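PDB 5D5P: HcgB from Methanococcus maripaludis, which is a guanylyltransferase of FeGP cofactor biosynthesis, probably transferring a GMP unit to the pyridinol precursor of the [Fe]-hydrogenase cofactor. Local coordinates for residues Q31-S36 with R121-S126; S54-R59 with T148-I153; S109-L114 with E143-T148. All blocks are in the same frame, centred on the assembly; numbering follows the deposited sequence. Where two conformers were deposited one is given.

Contact 1: Q31-S36 with R121-S126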
ATOM      1  N   GLN A  31     -12.200  -7.308  11.565  1.00 28.34           N
ATOM      2  CA  GLN A  31     -12.328  -6.680  12.869  1.00 29.91           C
ATOM      3  C   GLN A  31     -12.080  -7.708  13.974  1.00 31.56           C
ATOM      4  O   GLN A  31     -11.405  -7.424  14.961  1.00 32.83           O
ATOM      5  CB  GLN A  31     -13.708  -6.041  13.031  1.00 31.43           C
ATOM      6  CG  GLN A  31     -13.942  -4.860  12.111  1.00 33.59           C
ATOM      7  CD  GLN A  31     -15.310  -4.234  12.297  1.00 41.72           C
ATOM      8  OE1 GLN A  31     -16.090  -4.659  13.149  1.00 44.08           O
ATOM      9  NE2 GLN A  31     -15.607  -3.215  11.499  1.00 41.58           N
ATOM     10  N   SER A  32     -12.615  -8.907  13.784  1.00 31.57           N
ATOM     11  CA  SER A  32     -12.505  -9.969  14.773  1.00 32.25           C
ATOM     12  C   SER A  32     -11.058 -10.414  14.985  1.00 30.03           C
ATOM     13  O   SER A  32     -10.617 -10.618  16.107  1.00 33.57           O
ATOM     14  CB  SER A  32     -13.373 -11.161  14.357  1.00 36.58           C
ATOM     15  OG  SER A  32     -13.268 -12.203  15.301  1.00 39.67           O
ATOM     16  N   THR A  33     -10.322 -10.537  13.887  1.00 24.70           N
ATOM     17  CA  THR A  33      -8.932 -10.922  13.905  1.00 22.08           C
ATOM     18  C   THR A  33      -8.099  -9.920  14.671  1.00 25.93           C
ATOM     19  O   THR A  33      -7.202 -10.294  15.420  1.00 27.04           O
ATOM     20  CB  THR A  33      -8.408 -11.033  12.461  1.00 26.77           C
ATOM     21  OG1 THR A  33      -9.142 -12.070  11.796  1.00 29.99           O
ATOM     22  CG2 THR A  33      -6.928 -11.363  12.437  1.00 26.55           C
ATOM     23  N   ILE A  34      -8.378  -8.638  14.446  1.00 26.40           N
ATOM     24  CA  ILE A  34      -7.640  -7.563  15.119  1.00 23.65           C
ATOM     25  C   ILE A  34      -7.992  -7.529  16.606  1.00 24.78           C
ATOM     26  O   ILE A  34      -7.109  -7.477  17.460  1.00 27.47           O
ATOM     27  CB  ILE A  34      -7.910  -6.169  14.464  1.00 24.71           C
ATOM     28  CG1 ILE A  34      -7.254  -6.096  13.079  1.00 23.89           C
ATOM     29  CG2 ILE A  34      -7.404  -5.040  15.358  1.00 23.11           C
ATOM     30  CD1 ILE A  34      -7.637  -4.872  12.238  1.00 26.03           C
ATOM     31  N   LYS A  35      -9.281  -7.568  16.924  1.00 25.89           N
ATOM     32  CA  LYS A  35      -9.708  -7.409  18.318  1.00 31.04           C
ATOM     33  C   LYS A  35      -9.366  -8.631  19.172  1.00 33.35           C
ATOM     34  O   LYS A  35      -9.200  -8.507  20.378  1.00 34.58           O
ATOM     35  CB  LYS A  35     -11.201  -7.090  18.378  1.00 34.87           C
ATOM     36  CG  LYS A  35     -11.530  -5.714  17.813  1.00 38.20           C
ATOM     37  CD  LYS A  35     -13.031  -5.476  17.772  1.00 44.48           C
ATOM     38  CE  LYS A  35     -13.377  -4.033  17.431  1.00 48.97           C
ATOM     39  NZ  LYS A  35     -14.808  -3.886  16.991  1.00 51.00           N
ATOM     40  N   SER A  36      -9.255  -9.805  18.549  1.00 33.76           N
ATOM     41  CA  SER A  36      -9.034 -11.024  19.322  0.66 34.82           C
ATOM     42  C   SER A  36      -7.552 -11.359  19.462  1.00 32.37           C
ATOM     43  O   SER A  36      -7.199 -12.339  20.120  1.00 37.09           O
ATOM     44  CB  SER A  36      -9.774 -12.208  18.697  0.66 35.85           C
ATOM     45  OG  SER A  36      -9.107 -12.674  17.539  0.66 32.54           O
ATOM     46  N   ARG A 121      -0.933 -12.216   5.942  1.00 21.65           N
ATOM     47  CA  ARG A 121      -2.022 -11.652   5.135  1.00 20.93           C
ATOM     48  C   ARG A 121      -2.306 -10.218   5.521  1.00 23.04           C
ATOM     49  O   ARG A 121      -2.309  -9.875   6.693  1.00 23.55           O
ATOM     50  CB  ARG A 121      -3.291 -12.492   5.288  1.00 20.78           C
ATOM     51  CG  ARG A 121      -3.087 -13.886   4.781  1.00 22.35           C
ATOM     52  CD  ARG A 121      -4.318 -14.775   4.982  1.00 25.02           C
ATOM     53  NE  ARG A 121      -4.487 -15.109   6.391  1.00 25.13           N
ATOM     54  CZ  ARG A 121      -5.101 -16.202   6.847  1.00 27.12           C
ATOM     55  NH1 ARG A 121      -5.686 -17.078   6.004  1.00 27.06           N
ATOM     56  NH2 ARG A 121      -5.150 -16.416   8.162  1.00 28.17           N
ATOM     57  N   ILE A 122      -2.575  -9.385   4.516  1.00 20.78           N
ATOM     58  CA  ILE A 122      -2.741  -7.960   4.775  1.00 20.22           C
ATOM     59  C   ILE A 122      -4.200  -7.618   5.051  1.00 19.00           C
ATOM     60  O   ILE A 122      -5.062  -7.869   4.216  1.00 18.68           O
ATOM     61  CB  ILE A 122      -2.235  -7.139   3.574  1.00 20.28           C
ATOM     62  CG1 ILE A 122      -0.722  -7.309   3.456  1.00 24.09           C
ATOM     63  CG2 ILE A 122      -2.586  -5.650   3.739  1.00 19.81           C
ATOM     64  CD1 ILE A 122      -0.208  -6.877   2.089  1.00 25.45           C
ATOM     65  N   LEU A 123      -4.467  -7.029   6.221  1.00 19.11           N
ATOM     66  CA  LEU A 123      -5.838  -6.769   6.651  1.00 18.10           C
ATOM     67  C   LEU A 123      -6.288  -5.345   6.320  1.00 17.02           C
ATOM     68  O   LEU A 123      -7.418  -5.112   5.940  1.00 20.04           O
ATOM     69  CB  LEU A 123      -5.974  -7.021   8.159  1.00 19.28           C
ATOM     70  CG  LEU A 123      -5.467  -8.375   8.639  1.00 20.87           C
ATOM     71  CD1 LEU A 123      -5.725  -8.491  10.124  1.00 23.30           C
ATOM     72  CD2 LEU A 123      -6.235  -9.489   7.916  1.00 24.78           C
ATOM     73  N   THR A 124      -5.367  -4.403   6.468  1.00 20.29           N
ATOM     74  CA  THR A 124      -5.657  -2.994   6.216  1.00 19.02           C
ATOM     75  C   THR A 124      -4.331  -2.240   6.217  1.00 19.25           C
ATOM     76  O   THR A 124      -3.309  -2.820   6.532  1.00 21.23           O
ATOM     77  CB  THR A 124      -6.611  -2.398   7.267  1.00 22.11           C
ATOM     78  OG1 THR A 124      -6.941  -1.050   6.898  1.00 20.44           O
ATOM     79  CG2 THR A 124      -5.987  -2.385   8.681  1.00 21.56           C
ATOM     80  N   GLY A 125      -4.349  -0.959   5.875  1.00 19.24           N
ATOM     81  CA  GLY A 125      -3.117  -0.204   5.740  1.00 18.50           C
ATOM     82  C   GLY A 125      -3.409   1.265   5.454  1.00 21.56           C
ATOM     83  O   GLY A 125      -4.555   1.664   5.260  1.00 22.70           O
ATOM     84  N   SER A 126      -2.363   2.086   5.419  1.00 18.90           N
ATOM     85  CA  SER A 126      -2.538   3.472   5.041  1.00 19.23           C
ATOM     86  C   SER A 126      -1.196   4.016   4.570  1.00 21.17           C
ATOM     87  O   SER A 126      -0.165   3.398   4.823  1.00 23.11           O
ATOM     88  CB  SER A 126      -3.044   4.266   6.228  1.00 26.28           C
ATOM     89  OG  SER A 126      -2.106   4.109   7.258  1.00 36.67           O
TER

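Contact 2: S54-R59 with T148-I153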
ATOM      1  N   SER A  54       1.289   1.233  20.370  1.00 24.50           N
ATOM      2  CA  SER A  54       0.843   0.437  21.502  1.00 28.83           C
ATOM      3  C   SER A  54      -0.325   1.111  22.220  1.00 32.58           C
ATOM      4  O   SER A  54      -1.293   0.447  22.607  1.00 32.94           O
ATOM      5  CB  SER A  54       2.017   0.195  22.465  1.00 32.71           C
ATOM      6  OG  SER A  54       1.598  -0.554  23.590  1.00 39.54           O
ATOM      7  N   ASP A  55      -0.258   2.427  22.386  1.00 36.33           N
ATOM      8  CA  ASP A  55      -1.327   3.122  23.083  1.00 38.69           C
ATOM      9  C   ASP A  55      -2.654   2.993  22.345  1.00 36.80           C
ATOM     10  O   ASP A  55      -3.695   2.875  22.972  1.00 39.46           O
ATOM     11  CB  ASP A  55      -0.980   4.599  23.273  1.00 43.60           C
ATOM     12  CG  ASP A  55       0.055   4.819  24.368  1.00 51.58           C
ATOM     13  OD1 ASP A  55       0.338   3.862  25.121  1.00 55.18           O
ATOM     14  OD2 ASP A  55       0.603   5.936  24.464  1.00 55.43           O
ATOM     15  N   ILE A  56      -2.617   2.970  21.017  1.00 32.24           N
ATOM     16  CA  ILE A  56      -3.855   2.856  20.249  1.00 30.33           C
ATOM     17  C   ILE A  56      -4.373   1.429  20.271  1.00 33.94           C
ATOM     18  O   ILE A  56      -5.545   1.188  20.518  1.00 39.41           O
ATOM     19  CB  ILE A  56      -3.657   3.303  18.781  1.00 29.48           C
ATOM     20  CG1 ILE A  56      -3.507   4.821  18.721  1.00 35.00           C
ATOM     21  CG2 ILE A  56      -4.837   2.845  17.918  1.00 28.70           C
ATOM     22  CD1 ILE A  56      -2.944   5.308  17.406  1.00 35.51           C
ATOM     23  N   ILE A  57      -3.487   0.488  19.988  1.00 27.17           N
ATOM     24  CA  ILE A  57      -3.881  -0.919  19.876  1.00 30.31           C
ATOM     25  C   ILE A  57      -4.354  -1.462  21.224  1.00 34.83           C
ATOM     26  O   ILE A  57      -5.193  -2.370  21.279  1.00 37.82           O
ATOM     27  CB  ILE A  57      -2.735  -1.761  19.330  1.00 32.12           C
ATOM     28  CG1 ILE A  57      -2.417  -1.301  17.910  1.00 31.78           C
ATOM     29  CG2 ILE A  57      -3.084  -3.234  19.333  1.00 33.88           C
ATOM     30  CD1 ILE A  57      -3.593  -1.418  16.950  1.00 33.60           C
ATOM     31  N   SER A  58      -3.806  -0.908  22.308  1.00 33.21           N
ATOM     32  CA  SER A  58      -4.174  -1.360  23.654  1.00 39.30           C
ATOM     33  C   SER A  58      -5.624  -1.069  23.966  1.00 42.66           C
ATOM     34  O   SER A  58      -6.212  -1.720  24.824  1.00 45.20           O
ATOM     35  CB  SER A  58      -3.310  -0.683  24.724  1.00 44.05           C
ATOM     36  OG  SER A  58      -1.995  -1.197  24.682  1.00 47.20           O
ATOM     37  N   ARG A  59      -6.210  -0.113  23.251  1.00 43.31           N
ATOM     38  CA  ARG A  59      -7.598   0.266  23.512  1.00 46.18           C
ATOM     39  C   ARG A  59      -8.591  -0.649  22.807  1.00 40.97           C
ATOM     40  O   ARG A  59      -9.777  -0.617  23.106  1.00 42.77           O
ATOM     41  CB  ARG A  59      -7.861   1.718  23.102  1.00 48.18           C
ATOM     42  CG  ARG A  59      -7.173   2.734  23.992  1.00 54.42           C
ATOM     43  CD  ARG A  59      -7.461   4.147  23.535  1.00 57.33           C
ATOM     44  NE  ARG A  59      -8.884   4.459  23.637  1.00 62.43           N
ATOM     45  CZ  ARG A  59      -9.449   5.540  23.111  1.00 64.66           C
ATOM     46  NH1 ARG A  59      -8.705   6.406  22.438  1.00 65.17           N
ATOM     47  NH2 ARG A  59     -10.752   5.752  23.252  1.00 67.07           N
ATOM     48  N   THR A 148      -6.147   5.838  10.597  1.00 26.73           N
ATOM     49  CA  THR A 148      -6.718   5.708   9.252  1.00 26.93           C
ATOM     50  C   THR A 148      -6.887   4.239   8.860  1.00 24.44           C
ATOM     51  O   THR A 148      -7.934   3.843   8.330  1.00 23.14           O
ATOM     52  CB  THR A 148      -5.839   6.433   8.198  1.00 32.65           C
ATOM     53  OG1 THR A 148      -5.889   7.849   8.454  1.00 30.09           O
ATOM     54  CG2 THR A 148      -6.383   6.210   6.803  1.00 36.14           C
ATOM     55  N   ALA A 149      -5.863   3.437   9.133  1.00 22.30           N
ATOM     56  CA  ALA A 149      -5.901   2.022   8.739  1.00 23.23           C
ATOM     57  C   ALA A 149      -7.008   1.307   9.504  1.00 24.35           C
ATOM     58  O   ALA A 149      -7.686   0.425   8.952  1.00 23.03           O
ATOM     59  CB  ALA A 149      -4.543   1.351   8.969  1.00 22.39           C
ATOM     60  N   LEU A 150      -7.221   1.693  10.760  1.00 22.19           N
ATOM     61  CA  LEU A 150      -8.287   1.057  11.531  1.00 21.54           C
ATOM     62  C   LEU A 150      -9.657   1.544  11.070  1.00 24.28           C
ATOM     63  O   LEU A 150     -10.560   0.734  10.913  1.00 25.65           O
ATOM     64  CB  LEU A 150      -8.111   1.296  13.028  1.00 23.34           C
ATOM     65  CG  LEU A 150      -6.897   0.590  13.635  1.00 25.39           C
ATOM     66  CD1 LEU A 150      -6.611   1.162  15.009  1.00 26.16           C
ATOM     67  CD2 LEU A 150      -7.092  -0.927  13.715  1.00 23.40           C
ATOM     68  N   GLU A 151      -9.816   2.850  10.835  1.00 23.95           N
ATOM     69  CA  GLU A 151     -11.115   3.402  10.441  1.00 28.26           C
ATOM     70  C   GLU A 151     -11.648   2.815   9.142  1.00 28.80           C
ATOM     71  O   GLU A 151     -12.869   2.640   8.989  1.00 29.21           O
ATOM     72  CB  GLU A 151     -11.004   4.911  10.259  1.00 35.16           C
ATOM     73  CG  GLU A 151     -10.900   5.671  11.522  1.00 46.82           C
ATOM     74  CD  GLU A 151     -10.889   7.158  11.288  1.00 53.68           C
ATOM     75  OE1 GLU A 151     -10.704   7.577  10.119  1.00 59.02           O
ATOM     76  OE2 GLU A 151     -11.068   7.895  12.275  1.00 52.91           O
ATOM     77  N   ARG A 152     -10.739   2.494   8.228  1.00 29.02           N
ATOM     78  CA  ARG A 152     -11.181   2.035   6.922  1.00 32.49           C
ATOM     79  C   ARG A 152     -11.649   0.582   6.940  1.00 29.79           C
ATOM     80  O   ARG A 152     -12.261   0.147   5.971  1.00 30.00           O
ATOM     81  CB  ARG A 152     -10.099   2.251   5.868  1.00 32.63           C
ATOM     82  CG  ARG A 152      -8.863   1.514   6.104  1.00 29.16           C
ATOM     83  CD  ARG A 152      -7.779   2.042   5.151  1.00 29.09           C
ATOM     84  NE  ARG A 152      -7.976   1.648   3.755  1.00 29.21           N
ATOM     85  CZ  ARG A 152      -7.805   0.414   3.279  1.00 26.02           C
ATOM     86  NH1 ARG A 152      -7.979   0.188   1.981  1.00 24.34           N
ATOM     87  NH2 ARG A 152      -7.508  -0.608   4.093  1.00 20.85           N
ATOM     88  N   ILE A 153     -11.431  -0.154   8.045  1.00 27.35           N
ATOM     89  CA  ILE A 153     -12.113  -1.445   8.192  1.00 25.36           C
ATOM     90  C   ILE A 153     -13.123  -1.426   9.349  1.00 28.55           C
ATOM     91  O   ILE A 153     -13.568  -2.480   9.813  1.00 29.37           O
ATOM     92  CB  ILE A 153     -11.131  -2.645   8.352  1.00 24.87           C
ATOM     93  CG1 ILE A 153     -10.035  -2.392   9.394  1.00 23.19           C
ATOM     94  CG2 ILE A 153     -10.488  -2.926   7.006  1.00 26.25           C
ATOM     95  CD1 ILE A 153     -10.521  -2.512  10.853  1.00 24.29           C
TER

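Contact 3: S109-L114 with E143-T148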
ATOM      1  N   SER A 109       9.119   7.238  -2.198  1.00 19.33           N
ATOM      2  CA  SER A 109       7.722   6.829  -2.358  1.00 20.82           C
ATOM      3  C   SER A 109       6.897   6.989  -1.098  1.00 19.49           C
ATOM      4  O   SER A 109       5.712   6.636  -1.095  1.00 18.61           O
ATOM      5  CB  SER A 109       7.624   5.364  -2.809  1.00 19.17           C
ATOM      6  OG  SER A 109       8.191   4.500  -1.841  1.00 18.16           O
ATOM      7  N   GLY A 110       7.502   7.516  -0.033  1.00 20.38           N
ATOM      8  CA  GLY A 110       6.767   7.748   1.210  1.00 20.91           C
ATOM      9  C   GLY A 110       6.533   6.478   2.010  1.00 20.05           C
ATOM     10  O   GLY A 110       7.131   5.423   1.705  1.00 19.85           O
ATOM     11  N   SER A 111       5.634   6.557   2.992  1.00 20.59           N
ATOM     12  CA  SER A 111       5.464   5.475   3.955  1.00 21.32           C
ATOM     13  C   SER A 111       4.187   4.713   3.791  1.00 18.66           C
ATOM     14  O   SER A 111       3.167   5.259   3.380  1.00 20.43           O
ATOM     15  CB  SER A 111       5.499   6.019   5.388  1.00 26.82           C
ATOM     16  OG  SER A 111       6.769   6.584   5.643  1.00 35.74           O
ATOM     17  N   LEU A 112       4.271   3.436   4.162  1.00 18.83           N
ATOM     18  CA  LEU A 112       3.112   2.542   4.197  1.00 18.32           C
ATOM     19  C   LEU A 112       3.053   1.894   5.568  1.00 19.47           C
ATOM     20  O   LEU A 112       4.086   1.400   6.060  1.00 19.27           O
ATOM     21  CB  LEU A 112       3.236   1.456   3.093  1.00 17.83           C
ATOM     22  CG  LEU A 112       2.216   0.331   3.141  1.00 19.35           C
ATOM     23  CD1 LEU A 112       0.802   0.822   2.773  1.00 20.77           C
ATOM     24  CD2 LEU A 112       2.657  -0.804   2.194  1.00 19.44           C
ATOM     25  N   LEU A 113       1.883   1.942   6.211  1.00 19.25           N
ATOM     26  CA  LEU A 113       1.641   1.146   7.408  1.00 20.23           C
ATOM     27  C   LEU A 113       0.707  -0.015   7.023  1.00 20.02           C
ATOM     28  O   LEU A 113      -0.247   0.175   6.291  1.00 19.50           O
ATOM     29  CB  LEU A 113       1.019   2.007   8.540  1.00 20.48           C
ATOM     30  CG  LEU A 113       0.654   1.231   9.809  1.00 19.75           C
ATOM     31  CD1 LEU A 113       0.812   2.150  11.025  1.00 26.61           C
ATOM     32  CD2 LEU A 113      -0.789   0.762   9.758  1.00 21.83           C
ATOM     33  N   LEU A 114       1.006  -1.217   7.518  1.00 19.01           N
ATOM     34  CA  LEU A 114       0.167  -2.393   7.299  1.00 18.42           C
ATOM     35  C   LEU A 114      -0.171  -3.039   8.624  1.00 17.09           C
ATOM     36  O   LEU A 114       0.631  -3.036   9.569  1.00 18.95           O
ATOM     37  CB  LEU A 114       0.875  -3.434   6.420  1.00 16.96           C
ATOM     38  CG  LEU A 114       1.246  -2.999   4.991  1.00 17.94           C
ATOM     39  CD1 LEU A 114       2.134  -4.093   4.348  1.00 20.19           C
ATOM     40  CD2 LEU A 114       0.001  -2.777   4.158  1.00 18.81           C
ATOM     41  N   GLU A 143       0.531   8.103  14.174  1.00 25.02           N
ATOM     42  CA  GLU A 143      -0.813   8.118  14.744  1.00 27.21           C
ATOM     43  C   GLU A 143      -1.890   8.169  13.658  1.00 28.25           C
ATOM     44  O   GLU A 143      -2.797   7.337  13.646  1.00 26.75           O
ATOM     45  CB  GLU A 143      -0.983   9.311  15.687  1.00 35.97           C
ATOM     46  CG  GLU A 143      -2.359   9.398  16.302  1.00 42.08           C
ATOM     47  CD  GLU A 143      -2.503  10.594  17.236  1.00 51.35           C
ATOM     48  OE1 GLU A 143      -1.736  11.572  17.098  1.00 57.29           O
ATOM     49  OE2 GLU A 143      -3.366  10.536  18.129  1.00 52.49           O
ATOM     50  N   LEU A 144      -1.780   9.120  12.730  1.00 30.92           N
ATOM     51  CA  LEU A 144      -2.761   9.247  11.657  1.00 30.20           C
ATOM     52  C   LEU A 144      -2.782   7.988  10.778  1.00 29.19           C
ATOM     53  O   LEU A 144      -3.859   7.557  10.341  1.00 30.26           O
ATOM     54  CB  LEU A 144      -2.470  10.470  10.794  1.00 32.74           C
ATOM     55  CG  LEU A 144      -3.410  10.678   9.612  1.00 37.71           C
ATOM     56  CD1 LEU A 144      -4.824  10.860  10.157  1.00 41.44           C
ATOM     57  CD2 LEU A 144      -2.985  11.876   8.773  1.00 39.87           C
ATOM     58  N   GLU A 145      -1.609   7.419  10.501  1.00 23.99           N
ATOM     59  CA  GLU A 145      -1.539   6.218   9.655  1.00 25.68           C
ATOM     60  C   GLU A 145      -2.362   5.124  10.312  1.00 22.30           C
ATOM     61  O   GLU A 145      -3.147   4.440   9.648  1.00 21.84           O
ATOM     62  CB  GLU A 145      -0.092   5.721   9.453  1.00 26.65           C
ATOM     63  CG  GLU A 145       0.742   6.566   8.488  1.00 29.37           C
ATOM     64  CD  GLU A 145       2.222   6.224   8.545  1.00 36.73           C
ATOM     65  OE1 GLU A 145       2.599   5.323   9.341  1.00 37.83           O
ATOM     66  OE2 GLU A 145       3.011   6.863   7.802  1.00 34.89           O
ATOM     67  N   LEU A 146      -2.180   4.974  11.621  1.00 21.33           N
ATOM     68  CA  LEU A 146      -2.791   3.820  12.294  1.00 23.62           C
ATOM     69  C   LEU A 146      -4.286   4.013  12.455  1.00 25.71           C
ATOM     70  O   LEU A 146      -5.078   3.087  12.208  1.00 25.20           O
ATOM     71  CB  LEU A 146      -2.123   3.566  13.640  1.00 23.90           C
ATOM     72  CG  LEU A 146      -2.673   2.386  14.444  1.00 23.00           C
ATOM     73  CD1 LEU A 146      -2.662   1.133  13.597  1.00 23.04           C
ATOM     74  CD2 LEU A 146      -1.795   2.175  15.688  1.00 25.10           C
ATOM     75  N   ILE A 147      -4.676   5.215  12.858  1.00 25.70           N
ATOM     76  CA  ILE A 147      -6.093   5.538  13.014  1.00 27.10           C
ATOM     77  C   ILE A 147      -6.802   5.392  11.659  1.00 25.81           C
ATOM     78  O   ILE A 147      -7.921   4.860  11.581  1.00 27.33           O
ATOM     79  CB  ILE A 147      -6.296   6.947  13.581  1.00 31.57           C
ATOM     80  CG1 ILE A 147      -5.860   6.966  15.049  1.00 35.37           C
ATOM     81  CG2 ILE A 147      -7.748   7.357  13.483  1.00 29.26           C
ATOM     82  CD1 ILE A 147      -5.984   8.311  15.700  1.00 42.66           C
ATOM     83  N   THR A 148      -6.147   5.838  10.597  1.00 26.73           N
ATOM     84  CA  THR A 148      -6.718   5.708   9.252  1.00 26.93           C
ATOM     85  C   THR A 148      -6.887   4.239   8.860  1.00 24.44           C
ATOM     86  O   THR A 148      -7.934   3.843   8.330  1.00 23.14           O
ATOM     87  CB  THR A 148      -5.839   6.433   8.198  1.00 32.65           C
ATOM     88  OG1 THR A 148      -5.889   7.849   8.454  1.00 30.09           O
ATOM     89  CG2 THR A 148      -6.383   6.210   6.803  1.00 36.14           C
TER

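Contact 1: Q31-S36 with R121-S126
Leu123 reaches from strand 122-128 to the last turn of helix 24-35, where it meets Thr33 and Ile34. Just before it in the chain, Arg121 takes no part and pairs its NH2 with Asp117 in a salt bridge. Leu123 itself carries the contact through one methyl, CD1, which lies 3.9 Å from CG2 of Thr33 and 4.1 Å from CG1 of Ile34. The leucine and isoleucine side chains run past each other in opposite directions, so each offers a flank to the other. Thr33 suits a site half greasy and half polar: chi1 -63° sets OG1 beside the backbone N, where it bonds to the carbonyl of Ala29 in its own helix, and leaves CG2 anti to that N, facing the leucine. Leu123 and Thr124 together form a classic beta bulge opposite Ile115, in an edge strand of the mixed five-stranded sheet within this chain, whose Ile122 bonds on through its backbone to the second subunit. Thr124, next along, points its CB toward the helix too, but its OG1 is engaged with NH2 of Arg152.

Contact 2: S54-R59 with T148-I153
Leu150 reaches in from helix 138-151, and Ile56 and Ile57 from near the end of helix 47-57; together they fill the 9.6 Å between the CA atoms of Ile57 and Leu150. The CB of Leu150 sets out toward the opposite helix, still too distant to touch it. At CG the chain is anti to the carbonyl carbon (chi1 -68°), a setting that sends the branch away from its own helix, toward Ile56. Of the two methyls that follow, CD1 does all the touching: it sits 3.8 Å from CG2 of Ile56, the two side chains lying antiparallel, flank to flank, and, more loosely, 4.4 Å from CD1 of Ile57. Both helices lie on the same face of the mixed, Maf-like alpha/beta sheet, so this contact is helix-to-helix packing above the strands. Leucine suits the place because its fork lies one carbon further out than the branch of an isoleucine, so a methyl reaches the isoleucines, whereas the beta-branched Ile56 presents a methyl close to its own helix. Ile60, Ile155 and Val157 also pack on the leucine, and Ile57 rests on Ile65 of strand 64-67. At the C-terminal end of segment 54-59, Ser58 folds back on the carbonyl O of Ser54: its OG donates at 2.7 Å from above the carbonyl plane, and the same oxygen also takes the helical bond from Ser58 N.

Contact 3: S109-L114 with E143-T148
Glu145 lays its side chain against Leu113 and Ser111, where helix 138-151 packs over strand 111-117 of the mixed sheet in this Maf-clan alpha/beta fold. The axes of strand 111-114 and helix 143-148 cross at -44° and are 8.7 Å apart at closest approach. In the first shell, CB of Glu145 lies 4.0 Å from CB of Leu113, and the leucine's CD1 is as near to that same carbon. The acid is used amphipathically: its CB packs on the leucine while the extended chain carries the carboxylate past it toward Ser111. There OE1 comes within 3.8 Å of CB of Leu113, and OE2 within 3.6 Å of CB of Ser111, a small residue that leaves room for the carboxylate. Leu113 has CG anti to its backbone nitrogen (chi1 177°), which swings CD1 on toward the helix, 4.2 Å from CB of Leu146. That second leucine then runs on to Val53 and Ile56 of helix 47-57.

What positions the buried acid lies one shell further out. Arg101 pairs through NE with OE1 in a salt bridge, and Ser128 bonds through OG to OE2, so both oxygens are held; the neighbouring positive charge would be expected to stabilise the ionised form. Ser126 ties the helix backbone to the sheet by bonding through OG to the O of Glu145. One turn along the helix, Thr148 OG1 donates to Leu144 O at 2.8 Å, tilted 32° from the carbonyl plane, opposite the face approached by Thr148 N.

In the fold
Helix 138-151 carries contacts 2 and 3, and contact 1 is bonded to its C-terminal part. Contacts 2 and 3 use successive parts of it, share Thr148 and have centres about 11 Å apart; Ile56 CD1 meets Leu146 CD2 at 3.8 Å between them. Contact 1 is tied to contact 2, about 9 Å away between centres, by Thr124 OG1 with Ala149 O at 2.6 Å and by Gln31 NE2 with Ile153 O at 2.7 Å, both probable hydrogen bonds. Contacts 1 and 3, whose centres are about 14 Å apart, sit on neighbouring strands, linked by Leu113 N and Ser126 O at 2.9 Å. Each also reaches the second subunit: Arg152, for example, bonds to the O of Ser109 of that subunit.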